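PDB 4HVT: post-proline cleaving enzyme from Rickettsia typhi, which probably acts as a serine endopeptidase of the prolyl oligopeptidase family, cleaving peptides on the carboxyl side of proline. Local coordinates for residues N553-P557 with E558-I562; T577-P580 with E581-G584; I696-Y699 with T700-N704; L466-K469 with K470-F474. All blocks are in the same frame, centred on the assembly; numbering follows the deposited sequence.

Interaction 1. Residues N553-P557 with E558-I562; sequences NITSP and EYLGI
T555 and S556 meet Y559 and L560 round a short 3-10 turn that brings the chain into strand 560-565, one of the inner strands of the alpha/beta-hydrolase sheet. A Schellman motif with N553 as its C-prime residue has just ended helix 536-551. At T555 the hydroxyl is turned towards the turn: its OG1 sits 3.3 Å from CB of Y559, and its hydrogen bond goes to the carbonyl of N478. The methyl CG2 of T555 meets CB of L560 more loosely, at 4.1 Å, the two side chains running about perpendicular. S556 supplies the first backbone acceptor of the turn. Its O takes the N-H of Y559 at 2.8 Å, with the donor standing 45° out of the carbonyl plane. A chi1 of 62° sets OG of S556 between the backbone N and the carbonyl carbon; bonded to the carbonyl of G476, it meets the Y559 ring at its edge, 3.4 Å from CD2. P557 follows, packing on I550 of the preceding helix, while L560 faces T480 and L482 of the adjacent strand. The O of P557 receives L560 N at 3.2 Å, and here the donor lies still farther above the carbonyl, 70° out of plane.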
loop_
_atom_site.group_PDB
_atom_site.type_symbol
_atom_site.label_atom_id
_atom_site.label_comp_id
_atom_site.label_asym_id
_atom_site.label_seq_id
_atom_site.Cartn_x
_atom_site.Cartn_y
_atom_site.Cartn_z
ATOM N N ASN A 553 20.362 -25.676 3.909
ATOM C CA ASN A 553 20.077 -26.060 5.274
ATOM C C ASN A 553 19.802 -24.945 6.261
ATOM O O ASN A 553 20.118 -25.030 7.459
ATOM C CB ASN A 553 21.178 -26.997 5.804
ATOM C CG ASN A 553 20.984 -28.402 5.280
ATOM O OD1 ASN A 553 20.102 -29.143 5.744
ATOM N ND2 ASN A 553 21.774 -28.768 4.280
ATOM N N ILE A 554 19.156 -23.912 5.741
ATOM C CA ILE A 554 18.552 -22.926 6.580
ATOM C C ILE A 554 17.319 -23.544 7.209
ATOM O O ILE A 554 17.077 -23.369 8.397
ATOM C CB ILE A 554 18.231 -21.646 5.779
ATOM C CG1 ILE A 554 19.558 -21.016 5.337
ATOM C CG2 ILE A 554 17.389 -20.684 6.620
ATOM C CD1 ILE A 554 19.423 -20.021 4.234
ATOM N N THR A 555 16.514 -24.234 6.399
ATOM C CA THR A 555 15.268 -24.800 6.892
ATOM C C THR A 555 14.968 -26.072 6.107
ATOM O O THR A 555 15.814 -26.535 5.317
ATOM C CB THR A 555 14.127 -23.755 6.801
ATOM O OG1 THR A 555 12.985 -24.160 7.570
ATOM C CG2 THR A 555 13.743 -23.503 5.382
ATOM N N SER A 556 13.805 -26.649 6.391
ATOM C CA SER A 556 13.293 -27.813 5.709
ATOM C C SER A 556 11.752 -27.658 5.652
ATOM O O SER A 556 11.174 -26.805 6.366
ATOM C CB SER A 556 13.736 -29.090 6.433
ATOM O OG SER A 556 13.228 -29.157 7.750
ATOM N N PRO A 557 11.084 -28.431 4.796
ATOM C CA PRO A 557 9.647 -28.224 4.609
ATOM C C PRO A 557 8.839 -28.165 5.891
ATOM O O PRO A 557 7.964 -27.311 6.039
ATOM C CB PRO A 557 9.233 -29.445 3.787
ATOM C CG PRO A 557 10.419 -29.677 2.935
ATOM C CD PRO A 557 11.597 -29.429 3.843
ATOM N N GLU A 558 9.198 -29.003 6.840
ATOM C CA GLU A 558 8.500 -29.055 8.117
ATOM C C GLU A 558 8.591 -27.786 8.944
ATOM O O GLU A 558 7.709 -27.544 9.783
ATOM C CB GLU A 558 9.022 -30.273 8.908
ATOM C CG GLU A 558 9.218 -30.146 10.400
ATOM C CD GLU A 558 9.768 -31.439 10.985
ATOM O OE1 GLU A 558 9.934 -32.390 10.201
ATOM O OE2 GLU A 558 10.045 -31.518 12.191
ATOM N N TYR A 559 9.632 -26.982 8.680
ATOM C CA TYR A 559 9.911 -25.801 9.437
ATOM C C TYR A 559 9.657 -24.526 8.606
ATOM O O TYR A 559 9.902 -23.435 9.122
ATOM C CB TYR A 559 11.364 -25.829 9.940
ATOM C CG TYR A 559 11.592 -26.842 11.037
ATOM C CD1 TYR A 559 11.352 -26.487 12.344
ATOM C CD2 TYR A 559 12.013 -28.128 10.770
ATOM C CE1 TYR A 559 11.541 -27.347 13.362
ATOM C CE2 TYR A 559 12.194 -29.036 11.801
ATOM C CZ TYR A 559 11.941 -28.608 13.098
ATOM O OH TYR A 559 12.109 -29.400 14.190
ATOM N N LEU A 560 9.211 -24.694 7.350
ATOM C CA LEU A 560 9.081 -23.569 6.407
ATOM C C LEU A 560 7.643 -23.097 6.287
ATOM O O LEU A 560 6.748 -23.818 5.780
ATOM C CB LEU A 560 9.663 -23.924 5.028
ATOM C CG LEU A 560 9.509 -22.819 3.987
ATOM C CD1 LEU A 560 10.126 -21.485 4.465
ATOM C CD2 LEU A 560 10.050 -23.264 2.621
ATOM N N GLY A 561 7.412 -21.846 6.700
ATOM C CA GLY A 561 6.101 -21.242 6.505
ATOM C C GLY A 561 6.159 -20.093 5.519
ATOM O O GLY A 561 7.201 -19.487 5.303
ATOM N N ILE A 562 5.035 -19.907 4.839
ATOM C CA ILE A 562 4.943 -18.921 3.810
ATOM C C ILE A 562 3.736 -18.033 4.102
ATOM O O ILE A 562 2.746 -18.493 4.650
ATOM C CB ILE A 562 4.850 -19.518 2.387
ATOM C CG1 ILE A 562 3.681 -20.491 2.255
ATOM C CG2 ILE A 562 6.169 -20.173 1.999
ATOM C CD1 ILE A 562 3.433 -20.890 0.791
#

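Interaction 2. Residues T577-P580 with E581-G584; sequences TQRP and ELFG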
loop_
_atom_site.group_PDB
_atom_site.type_symbol
_atom_site.label_atom_id
_atom_site.label_comp_id
_atom_site.label_asym_id
_atom_site.label_seq_id
_atom_site.Cartn_x
_atom_site.Cartn_y
_atom_site.Cartn_z
ATOM N N THR A 577 -0.819 -25.356 -3.173
ATOM C CA THR A 577 -1.508 -26.335 -3.981
ATOM C C THR A 577 -0.594 -26.961 -5.078
ATOM O O THR A 577 -0.743 -28.119 -5.392
ATOM C CB THR A 577 -2.843 -25.808 -4.582
ATOM O OG1 THR A 577 -2.612 -24.615 -5.347
ATOM C CG2 THR A 577 -3.883 -25.501 -3.449
ATOM N N GLN A 578 0.326 -26.226 -5.685
ATOM C CA GLN A 578 1.305 -26.839 -6.621
ATOM C C GLN A 578 2.425 -27.604 -6.003
ATOM O O GLN A 578 2.903 -28.629 -6.566
ATOM C CB GLN A 578 1.922 -25.739 -7.482
ATOM C CG GLN A 578 0.996 -25.213 -8.469
ATOM C CD GLN A 578 1.648 -24.260 -9.450
ATOM O OE1 GLN A 578 2.772 -23.843 -9.267
ATOM N NE2 GLN A 578 0.949 -23.958 -10.507
ATOM N N ARG A 579 2.877 -27.143 -4.840
ATOM C CA ARG A 579 4.067 -27.684 -4.222
ATOM C C ARG A 579 3.886 -27.928 -2.707
ATOM O O ARG A 579 4.670 -27.425 -1.856
ATOM C CB ARG A 579 5.253 -26.774 -4.527
ATOM C CG ARG A 579 5.612 -26.624 -5.990
ATOM C CD ARG A 579 6.176 -27.900 -6.620
ATOM N NE ARG A 579 7.404 -28.361 -6.023
ATOM C CZ ARG A 579 8.625 -27.896 -6.277
ATOM N NH1 ARG A 579 8.821 -26.883 -7.138
ATOM N NH2 ARG A 579 9.657 -28.425 -5.611
ATOM N N PRO A 580 2.846 -28.690 -2.345
ATOM C CA PRO A 580 2.513 -28.829 -0.938
ATOM C C PRO A 580 3.690 -29.384 -0.098
ATOM O O PRO A 580 3.862 -29.033 1.096
ATOM C CB PRO A 580 1.346 -29.805 -0.953
ATOM C CG PRO A 580 1.406 -30.533 -2.287
ATOM C CD PRO A 580 1.935 -29.475 -3.223
ATOM N N GLU A 581 4.527 -30.191 -0.739
ATOM C CA GLU A 581 5.617 -30.852 -0.065
ATOM C C GLU A 581 6.788 -29.952 0.333
ATOM O O GLU A 581 7.688 -30.389 1.065
ATOM C CB GLU A 581 6.128 -31.999 -0.947
ATOM C CG GLU A 581 7.052 -31.562 -2.103
ATOM C CD GLU A 581 6.358 -30.954 -3.321
ATOM O OE1 GLU A 581 5.114 -30.937 -3.433
ATOM O OE2 GLU A 581 7.091 -30.506 -4.223
ATOM N N LEU A 582 6.795 -28.715 -0.159
ATOM C CA LEU A 582 7.844 -27.748 0.164
ATOM C C LEU A 582 7.622 -27.014 1.482
ATOM O O LEU A 582 8.582 -26.388 2.019
ATOM C CB LEU A 582 7.952 -26.717 -0.946
ATOM C CG LEU A 582 8.714 -27.087 -2.214
ATOM C CD1 LEU A 582 8.829 -25.847 -3.051
ATOM C CD2 LEU A 582 10.088 -27.676 -1.975
ATOM N N PHE A 583 6.390 -27.019 1.976
ATOM C CA PHE A 583 5.961 -26.104 3.054
ATOM C C PHE A 583 5.316 -26.783 4.222
ATOM O O PHE A 583 4.726 -27.903 4.116
ATOM C CB PHE A 583 4.964 -25.052 2.501
ATOM C CG PHE A 583 5.412 -24.466 1.243
ATOM C CD1 PHE A 583 6.481 -23.560 1.252
ATOM C CD2 PHE A 583 4.793 -24.776 0.050
ATOM C CE1 PHE A 583 6.960 -23.002 0.090
ATOM C CE2 PHE A 583 5.290 -24.242 -1.122
ATOM C CZ PHE A 583 6.337 -23.358 -1.115
ATOM N N GLY A 584 5.484 -26.169 5.376
ATOM C CA GLY A 584 4.917 -26.685 6.625
ATOM C C GLY A 584 3.748 -25.874 7.187
ATOM O O GLY A 584 2.989 -26.376 8.033
HETATM O O HOH W 1 4.283 -31.161 -6.136
#
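R579 and P580 turn back on L582 and F583 directly after helix 567-578, where R579 is the first residue to leave helical backbone angles. The R579 carbonyl accepts the N-H of L582 at 3.0 Å, the donor 47° above the carbonyl plane, and a weak bond of 3.3 Å runs from F583 N to P580 O. Across this turn the R579 chain, bent at both chi2 and chi3, curls back so that NE gives a nearly straight salt bridge to OE2 of E581, 2.8 Å long. OE2, met on its syn side, lies in the guanidinium plane, and the carboxylate is turned 22° from it. A water bridges the other oxygen, donating to E581 OE1 and to the Q578 carbonyl, and so ties the carboxylate to the helix end. In the alpha/beta-hydrolase domain this turn joins the helix that follows the probable nucleophile elbow to strand 585-589. L582 lays CD1 over one guanidinium face, 3.7 Å from NH2 of R579; E547 forms a salt bridge with NH2, so that the arginine has two acidic partners, and F543 makes a cation-pi contact. The F583 ring meets the R579 carbonyl oxygen obliquely, CD2 at 3.3 Å from it.

Interaction 3. Residues I696-Y699 with T700-N704; sequences INLY and TFFAN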
loop_
_atom_site.group_PDB
_atom_site.type_symbol
_atom_site.label_atom_id
_atom_site.label_comp_id
_atom_site.label_asym_id
_atom_site.label_seq_id
_atom_site.Cartn_x
_atom_site.Cartn_y
_atom_site.Cartn_z
ATOM N N ILE A 696 -1.474 -11.407 16.900
ATOM C CA ILE A 696 -1.365 -12.451 17.919
ATOM C C ILE A 696 -1.841 -13.793 17.372
ATOM O O ILE A 696 -1.224 -14.832 17.616
ATOM C CB ILE A 696 -2.159 -12.086 19.203
ATOM C CG1 ILE A 696 -1.546 -10.873 19.919
ATOM C CG2 ILE A 696 -2.273 -13.268 20.144
ATOM C CD1 ILE A 696 -2.599 -10.146 20.741
ATOM N N ASN A 697 -2.970 -13.779 16.676
ATOM C CA ASN A 697 -3.503 -15.009 16.080
ATOM C C ASN A 697 -2.556 -15.564 15.026
ATOM O O ASN A 697 -2.220 -16.780 15.039
ATOM C CB ASN A 697 -4.847 -14.741 15.495
ATOM C CG ASN A 697 -5.928 -14.616 16.550
ATOM O OD1 ASN A 697 -5.809 -15.189 17.651
ATOM N ND2 ASN A 697 -7.024 -13.892 16.213
ATOM N N LEU A 698 -2.062 -14.670 14.172
ATOM C CA LEU A 698 -1.179 -15.080 13.094
ATOM C C LEU A 698 0.150 -15.663 13.589
ATOM O O LEU A 698 0.609 -16.703 13.088
ATOM C CB LEU A 698 -0.947 -13.893 12.135
ATOM C CG LEU A 698 -0.213 -14.296 10.851
ATOM C CD1 LEU A 698 -0.779 -13.671 9.610
ATOM C CD2 LEU A 698 1.250 -13.969 11.060
ATOM N N TYR A 699 0.760 -14.965 14.535
ATOM C CA TYR A 699 2.074 -15.393 15.072
ATOM C C TYR A 699 1.946 -16.600 16.006
ATOM O O TYR A 699 2.850 -17.408 16.034
ATOM C CB TYR A 699 2.901 -14.230 15.648
ATOM C CG TYR A 699 3.581 -13.493 14.545
ATOM C CD1 TYR A 699 4.714 -14.015 13.926
ATOM C CD2 TYR A 699 3.106 -12.289 14.117
ATOM C CE1 TYR A 699 5.323 -13.351 12.890
ATOM C CE2 TYR A 699 3.703 -11.624 13.079
ATOM C CZ TYR A 699 4.803 -12.149 12.471
ATOM O OH TYR A 699 5.400 -11.470 11.433
ATOM N N THR A 700 0.797 -16.777 16.652
ATOM C CA THR A 700 0.570 -17.971 17.443
ATOM C C THR A 700 0.496 -19.144 16.471
ATOM O O THR A 700 1.144 -20.166 16.705
ATOM C CB THR A 700 -0.675 -17.841 18.338
ATOM O OG1 THR A 700 -0.504 -16.730 19.236
ATOM C CG2 THR A 700 -0.896 -19.139 19.139
ATOM N N PHE A 701 -0.230 -18.959 15.362
ATOM C CA PHE A 701 -0.384 -20.008 14.347
ATOM C C PHE A 701 1.011 -20.489 13.858
ATOM O O PHE A 701 1.278 -21.680 13.768
ATOM C CB PHE A 701 -1.291 -19.516 13.179
ATOM C CG PHE A 701 -1.192 -20.345 11.941
ATOM C CD1 PHE A 701 -1.854 -21.577 11.842
ATOM C CD2 PHE A 701 -0.444 -19.925 10.879
ATOM C CE1 PHE A 701 -1.761 -22.314 10.676
ATOM C CE2 PHE A 701 -0.323 -20.679 9.735
ATOM C CZ PHE A 701 -0.973 -21.879 9.644
ATOM N N PHE A 702 1.887 -19.564 13.513
ATOM C CA PHE A 702 3.169 -19.935 12.926
ATOM C C PHE A 702 4.082 -20.490 13.958
ATOM O O PHE A 702 4.836 -21.417 13.682
ATOM C CB PHE A 702 3.807 -18.734 12.212
ATOM C CG PHE A 702 3.312 -18.555 10.797
ATOM C CD1 PHE A 702 3.535 -19.548 9.868
ATOM C CD2 PHE A 702 2.741 -17.330 10.377
ATOM C CE1 PHE A 702 3.130 -19.412 8.549
ATOM C CE2 PHE A 702 2.349 -17.186 9.072
ATOM C CZ PHE A 702 2.533 -18.237 8.159
ATOM N N ALA A 703 4.046 -19.908 15.153
ATOM C CA ALA A 703 4.949 -20.353 16.217
ATOM C C ALA A 703 4.599 -21.791 16.566
ATOM O O ALA A 703 5.500 -22.648 16.755
ATOM C CB ALA A 703 4.810 -19.481 17.423
ATOM N N ASN A 704 3.311 -22.081 16.627
ATOM C CA ASN A 704 2.865 -23.422 16.971
ATOM C C ASN A 704 3.100 -24.437 15.835
ATOM O O ASN A 704 3.534 -25.582 16.103
ATOM C CB ASN A 704 1.395 -23.365 17.360
ATOM C CG ASN A 704 0.827 -24.707 17.723
ATOM O OD1 ASN A 704 0.924 -25.185 18.915
ATOM N ND2 ASN A 704 0.234 -25.356 16.746
#
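T700 and I696 make the closest polar contact here, one turn apart on helix 688-706. The I696 carbonyl oxygen is gripped twice: T700 N reaches it at 3.0 Å and the T700 hydroxyl, OG1, at 2.6 Å, from opposite faces of the carbonyl plane. A chi1 of -60° sets OG1 beside the T700 backbone N, folding the hydroxyl back into a hydrogen bond within the helix. The side chains run alongside, CG2 of I696 4.0 Å from OG1 of T700, both packing on Y56. The i to i+4 backbone ladder continues with F701 N to N697 O and A703 N to Y699 O. This helix near the C-terminus lies against the alpha/beta-hydrolase sheet, its sheet-facing side densely filled. There L698 and F702 point the same way, CD2 of L698 touching CD2 of F702 at 3.7 Å in the ring plane, at its edge. CD2 of F701 sits over the centre of one face of the F702 ring, while both L698 and F702 rest on A587 of strand 585-589. N704, partly exposed, makes no side-chain contact with residues 696-699, though its N is bonded to T700 O; N697, buried, directs its side chain away from residues 700-704 and bonds E47 through ND2.

Interaction 4. Residues L466-K469 with K470-F474; sequences LVYK and KGIKF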
loop_
_atom_site.group_PDB
_atom_site.type_symbol
_atom_site.label_atom_id
_atom_site.label_comp_id
_atom_site.label_asym_id
_atom_site.label_seq_id
_atom_site.Cartn_x
_atom_site.Cartn_y
_atom_site.Cartn_z
ATOM N N LEU A 466 17.580 -12.302 3.676
ATOM C CA LEU A 466 17.592 -13.299 4.699
ATOM C C LEU A 466 18.031 -12.630 6.021
ATOM O O LEU A 466 19.089 -11.978 6.055
ATOM C CB LEU A 466 18.614 -14.353 4.308
ATOM C CG LEU A 466 18.937 -15.396 5.354
ATOM C CD1 LEU A 466 17.776 -16.315 5.720
ATOM C CD2 LEU A 466 20.133 -16.228 4.866
ATOM N N VAL A 467 17.231 -12.768 7.084
ATOM C CA VAL A 467 17.536 -12.196 8.404
ATOM C C VAL A 467 17.460 -13.317 9.449
ATOM O O VAL A 467 16.495 -14.105 9.484
ATOM C CB VAL A 467 16.540 -11.095 8.807
ATOM C CG1 VAL A 467 16.760 -10.615 10.249
ATOM C CG2 VAL A 467 16.697 -9.923 7.871
ATOM N N TYR A 468 18.485 -13.412 10.290
ATOM C CA TYR A 468 18.522 -14.450 11.310
ATOM C C TYR A 468 19.292 -13.964 12.528
ATOM O O TYR A 468 19.992 -12.920 12.514
ATOM C CB TYR A 468 19.106 -15.793 10.791
ATOM C CG TYR A 468 20.508 -15.739 10.239
ATOM C CD1 TYR A 468 20.754 -15.504 8.879
ATOM C CD2 TYR A 468 21.594 -15.969 11.069
ATOM C CE1 TYR A 468 22.065 -15.493 8.388
ATOM C CE2 TYR A 468 22.878 -15.951 10.577
ATOM C CZ TYR A 468 23.102 -15.733 9.234
ATOM O OH TYR A 468 24.423 -15.676 8.810
ATOM N N LYS A 469 19.122 -14.709 13.602
ATOM C CA LYS A 469 19.845 -14.376 14.847
ATOM C C LYS A 469 21.239 -15.020 14.850
ATOM O O LYS A 469 21.388 -16.176 14.506
ATOM C CB LYS A 469 19.001 -14.839 16.031
ATOM C CG LYS A 469 19.397 -14.216 17.361
ATOM C CD LYS A 469 18.524 -14.770 18.485
ATOM C CE LYS A 469 18.852 -14.171 19.850
ATOM N NZ LYS A 469 17.709 -14.304 20.810
ATOM N N LYS A 470 22.280 -14.282 15.224
ATOM C CA LYS A 470 23.616 -14.868 15.247
ATOM C C LYS A 470 23.642 -16.057 16.199
ATOM O O LYS A 470 23.029 -16.046 17.286
ATOM C CB LYS A 470 24.659 -13.853 15.654
ATOM C CG LYS A 470 25.026 -12.891 14.548
ATOM C CD LYS A 470 26.015 -11.849 14.993
ATOM C CE LYS A 470 26.124 -10.730 13.974
ATOM N NZ LYS A 470 27.214 -9.801 14.359
ATOM N N GLY A 471 24.302 -17.115 15.752
ATOM C CA GLY A 471 24.436 -18.304 16.573
ATOM C C GLY A 471 23.556 -19.449 16.163
ATOM O O GLY A 471 23.751 -20.551 16.650
ATOM N N ILE A 472 22.589 -19.250 15.264
ATOM C CA ILE A 472 21.796 -20.404 14.837
ATOM C C ILE A 472 22.642 -21.400 14.028
ATOM O O ILE A 472 23.639 -21.044 13.435
ATOM C CB ILE A 472 20.511 -20.016 14.059
ATOM C CG1 ILE A 472 20.845 -19.350 12.732
ATOM C CG2 ILE A 472 19.627 -19.134 14.918
ATOM C CD1 ILE A 472 19.676 -19.432 11.788
ATOM N N LYS A 473 22.247 -22.655 14.014
ATOM C CA LYS A 473 22.916 -23.624 13.177
ATOM C C LYS A 473 22.182 -23.825 11.868
ATOM O O LYS A 473 20.938 -23.733 11.853
ATOM C CB LYS A 473 22.979 -24.943 13.927
ATOM C CG LYS A 473 23.800 -24.765 15.193
ATOM C CD LYS A 473 24.284 -26.046 15.759
ATOM C CE LYS A 473 23.163 -26.833 16.426
ATOM N NZ LYS A 473 23.820 -27.829 17.301
ATOM N N PHE A 474 22.940 -24.060 10.786
ATOM C CA PHE A 474 22.347 -24.321 9.507
ATOM C C PHE A 474 22.217 -25.819 9.323
ATOM O O PHE A 474 22.901 -26.416 8.494
ATOM C CB PHE A 474 23.115 -23.661 8.372
ATOM C CG PHE A 474 23.121 -22.164 8.463
ATOM C CD1 PHE A 474 21.943 -21.469 8.415
ATOM C CD2 PHE A 474 24.314 -21.470 8.657
ATOM C CE1 PHE A 474 21.942 -20.097 8.500
ATOM C CE2 PHE A 474 24.312 -20.098 8.748
ATOM C CZ PHE A 474 23.123 -19.425 8.662
#
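Y468 and F474 meet as a T-shaped pair. The edge of the F474 ring points at one face of the Y468 ring, with the centroids 5.3 Å apart and the planes at 84°. A single atom leads the approach: CZ of F474 stands 3.7 Å from CZ of Y468, displaced towards the hydroxyl end of the tyrosine and not over the ring centre. The chi1 of Y468, 59°, holds its ring between the backbone N and the carbonyl carbon, and this lifts the ring off the strand towards the returning chain. Its hydroxyl has a weak hydrogen bond to the E450 carboxylate, through OE1. I472 packs on the tyrosine nearer the backbone. Its CD1 touches CB of Y468 at 3.8 Å, so that aliphatic and aromatic contacts follow one another along the tyrosine from root to tip. V510 of the neighbouring strand packs on both Y468 and I472.

K469 takes up much surface through its backbone and the start of its side chain. Its carbonyl O accepts a weak bond of 3.4 Å from I472 N, while the extended side chain runs away from the turn to bond through NZ with the K506 carbonyl.

K470 lies against the same peptide, its CB 3.7 Å from the carbonyl carbon of K469. Its side chain is also extended, and NZ makes a weak hydrogen bond to the E445 carbonyl.

With K469 and I472 as its ends, this is a type II beta turn leading out of strand 461-469, and G471, with a phi of 105°, occupies its third position, where glycine readily takes a positive phi.

In the fold
Interaction 3 is buried throughout, interactions 1 and 2 are partly buried, and interaction 4 lies at the surface. Chemistry follows place: helix ladder and apolar rings in interaction 3, a 3-10 turn in both interactions 1 and 2, with hydroxyl contacts in the first and a salt bridge and a water added in the second, and an aromatic pair beside a weakly bonded turn in interaction 4. Interactions 1 and 2 belong to consecutive elements and are joined by a probable hydrogen bond from G584 N to L560 O, 2.7 Å. F702 of interaction 3 packs on G561 and I562, and I554 of interaction 1 on L466 and F474 of interaction 4. Interactions 2 and 4 are separate, their nearest atoms about 14 Å apart.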